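Local coordinates for protein alpha-toxin (Clostridium novyi, PDB 2VK9) that is a large clostridial cytotoxin, represented here by its catalytic domain, which has a glycosyltransferase fold of the GT-A type, at residues S300-M305 with E334-E339. Sequence-based numbering, arbitrary orientation.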
loop_
_atom_site.group_PDB
_atom_site.type_symbol
_atom_site.label_atom_id
_atom_site.label_comp_id
_atom_site.label_asym_id
_atom_site.label_seq_id
_atom_site.Cartn_x
_atom_site.Cartn_y
_atom_site.Cartn_z
ATOM N N SER A 300 -24.902 -5.999 23.593
ATOM C CA SER A 300 -24.183 -7.251 23.372
ATOM C C SER A 300 -24.401 -7.799 21.963
ATOM O O SER A 300 -25.530 -7.973 21.509
ATOM C CB SER A 300 -24.555 -8.289 24.443
ATOM O OG SER A 300 -25.928 -8.196 24.809
ATOM N N LYS A 301 -23.296 -8.055 21.277
ATOM C CA LYS A 301 -23.308 -8.598 19.929
ATOM C C LYS A 301 -23.837 -10.043 19.926
ATOM O O LYS A 301 -23.372 -10.869 20.716
ATOM C CB LYS A 301 -21.887 -8.502 19.359
ATOM C CG LYS A 301 -21.485 -9.542 18.334
ATOM C CD LYS A 301 -19.977 -9.755 18.412
ATOM C CE LYS A 301 -19.499 -10.781 17.415
ATOM N NZ LYS A 301 -20.186 -12.083 17.594
ATOM N N PRO A 302 -24.825 -10.340 19.051
ATOM C CA PRO A 302 -25.415 -11.686 18.879
ATOM C C PRO A 302 -24.371 -12.800 18.745
ATOM O O PRO A 302 -23.351 -12.613 18.063
ATOM C CB PRO A 302 -26.209 -11.560 17.574
ATOM C CG PRO A 302 -26.593 -10.123 17.520
ATOM C CD PRO A 302 -25.464 -9.345 18.166
ATOM N N ASN A 303 -24.644 -13.946 19.386
ATOM C CA ASN A 303 -23.697 -15.073 19.452
ATOM C C ASN A 303 -23.042 -15.486 18.122
ATOM O O ASN A 303 -21.833 -15.720 18.070
ATOM C CB ASN A 303 -24.361 -16.294 20.113
ATOM C CG ASN A 303 -24.747 -16.045 21.575
ATOM O OD1 ASN A 303 -24.205 -15.148 22.245
ATOM N ND2 ASN A 303 -25.686 -16.852 22.075
ATOM N N GLY A 304 -23.846 -15.574 17.064
ATOM C CA GLY A 304 -23.361 -16.004 15.755
ATOM C C GLY A 304 -22.566 -14.955 14.988
ATOM O O GLY A 304 -21.677 -15.304 14.202
ATOM N N MET A 305 -22.882 -13.678 15.233
ATOM C CA MET A 305 -22.306 -12.513 14.527
ATOM C C MET A 305 -20.801 -12.538 14.311
ATOM O O MET A 305 -20.051 -12.963 15.190
ATOM C CB MET A 305 -22.624 -11.226 15.296
ATOM C CG MET A 305 -23.917 -10.545 14.929
ATOM S SD MET A 305 -23.895 -9.955 13.235
ATOM C CE MET A 305 -24.696 -8.373 13.437
ATOM N N GLU A 334 -29.542 -7.205 8.481
ATOM C CA GLU A 334 -30.465 -8.315 8.214
ATOM C C GLU A 334 -30.260 -9.418 9.242
ATOM O O GLU A 334 -31.227 -9.900 9.829
ATOM C CB GLU A 334 -30.251 -8.901 6.820
ATOM C CG GLU A 334 -31.286 -8.512 5.769
ATOM C CD GLU A 334 -30.910 -9.039 4.380
ATOM O OE1 GLU A 334 -30.742 -10.273 4.224
ATOM O OE2 GLU A 334 -30.764 -8.217 3.444
ATOM N N GLN A 335 -28.995 -9.791 9.456
ATOM C CA GLN A 335 -28.596 -10.834 10.408
ATOM C C GLN A 335 -29.043 -10.575 11.843
ATOM O O GLN A 335 -29.298 -11.516 12.590
ATOM C CB GLN A 335 -27.082 -10.992 10.417
ATOM C CG GLN A 335 -26.483 -11.615 9.175
ATOM C CD GLN A 335 -24.973 -11.749 9.295
ATOM O OE1 GLN A 335 -24.439 -11.931 10.398
ATOM N NE2 GLN A 335 -24.274 -11.654 8.164
ATOM N N VAL A 336 -29.110 -9.305 12.230
ATOM C CA VAL A 336 -29.545 -8.930 13.574
ATOM C C VAL A 336 -31.062 -9.048 13.723
ATOM O O VAL A 336 -31.803 -8.559 12.870
ATOM C CB VAL A 336 -29.077 -7.499 13.934
ATOM C CG1 VAL A 336 -29.907 -6.898 15.063
ATOM C CG2 VAL A 336 -27.617 -7.514 14.315
ATOM N N PRO A 337 -31.521 -9.729 14.792
ATOM C CA PRO A 337 -32.941 -9.795 15.182
ATOM C C PRO A 337 -33.578 -8.430 15.496
ATOM O O PRO A 337 -32.873 -7.484 15.845
ATOM C CB PRO A 337 -32.923 -10.675 16.439
ATOM C CG PRO A 337 -31.504 -10.670 16.905
ATOM C CD PRO A 337 -30.672 -10.540 15.682
ATOM N N SER A 338 -34.904 -8.358 15.386
ATOM C CA SER A 338 -35.658 -7.098 15.495
ATOM C C SER A 338 -35.444 -6.317 16.792
ATOM O O SER A 338 -35.401 -5.083 16.775
ATOM C CB SER A 338 -37.163 -7.347 15.316
ATOM O OG SER A 338 -37.469 -7.815 14.015
ATOM N N GLU A 339 -35.337 -7.038 17.908
ATOM C CA GLU A 339 -35.268 -6.422 19.237
ATOM C C GLU A 339 -33.991 -5.619 19.425
ATOM O O GLU A 339 -34.019 -4.515 19.985
ATOM C CB GLU A 339 -35.375 -7.483 20.332
ATOM C CG GLU A 339 -36.777 -8.060 20.519
ATOM C CD GLU A 339 -36.802 -9.294 21.435
ATOM O OE1 GLU A 339 -35.709 -9.809 21.800
ATOM O OE2 GLU A 339 -37.920 -9.755 21.781
#
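M305 and P302 lean on Q335, V336 and P337, joining the loop before helix 307-321 to the turn that leads into helix 338-349, at the periphery of the GT-A family catalytic domain, about 34 Å from the centre of the chain. The M305 side chain is bent at chi2 (-64°) and again at its last torsion, which swings the thioether round to 334-339 although the CB bond does not aim there. Its SD lies 3.5 Å from OE1 of Q335, whose CG stands anti to the carbonyl carbon (chi1 -71°) and whose chain then runs extended, carrying the amide out to the sulfur. The two side chains run at a slant to each other. Beyond SD, CE lies on the side of V336 CG2, but too close in the model to be trusted beyond a general apolar neighbourhood. CG2 of V336 also faces the ring of P302, 4.3 Å from its CG. CD of P337, in the N-cap position of helix 338-349, lies 4.5 Å from P302 CG. Within 300-305, the K301 chain runs nearly extended and bends only at its last torsion (-57°): NZ donates to M305 O at 2.6 Å, from above the carbonyl plane, and weakly to P302 O. M305 N also bonds weakly to P302 O, closing a beta turn, close to type I, over N303 and G304. W310 of helix 307-321 touches K301, P302 and M305, while I340 adds to the apolar surroundings of P302. No hydrogen bond links the segments; the junction rests on apolar surfaces, with the glutamine oxygen beside the sulfur at its border, and the hydrogen bonds described lie within 300-305.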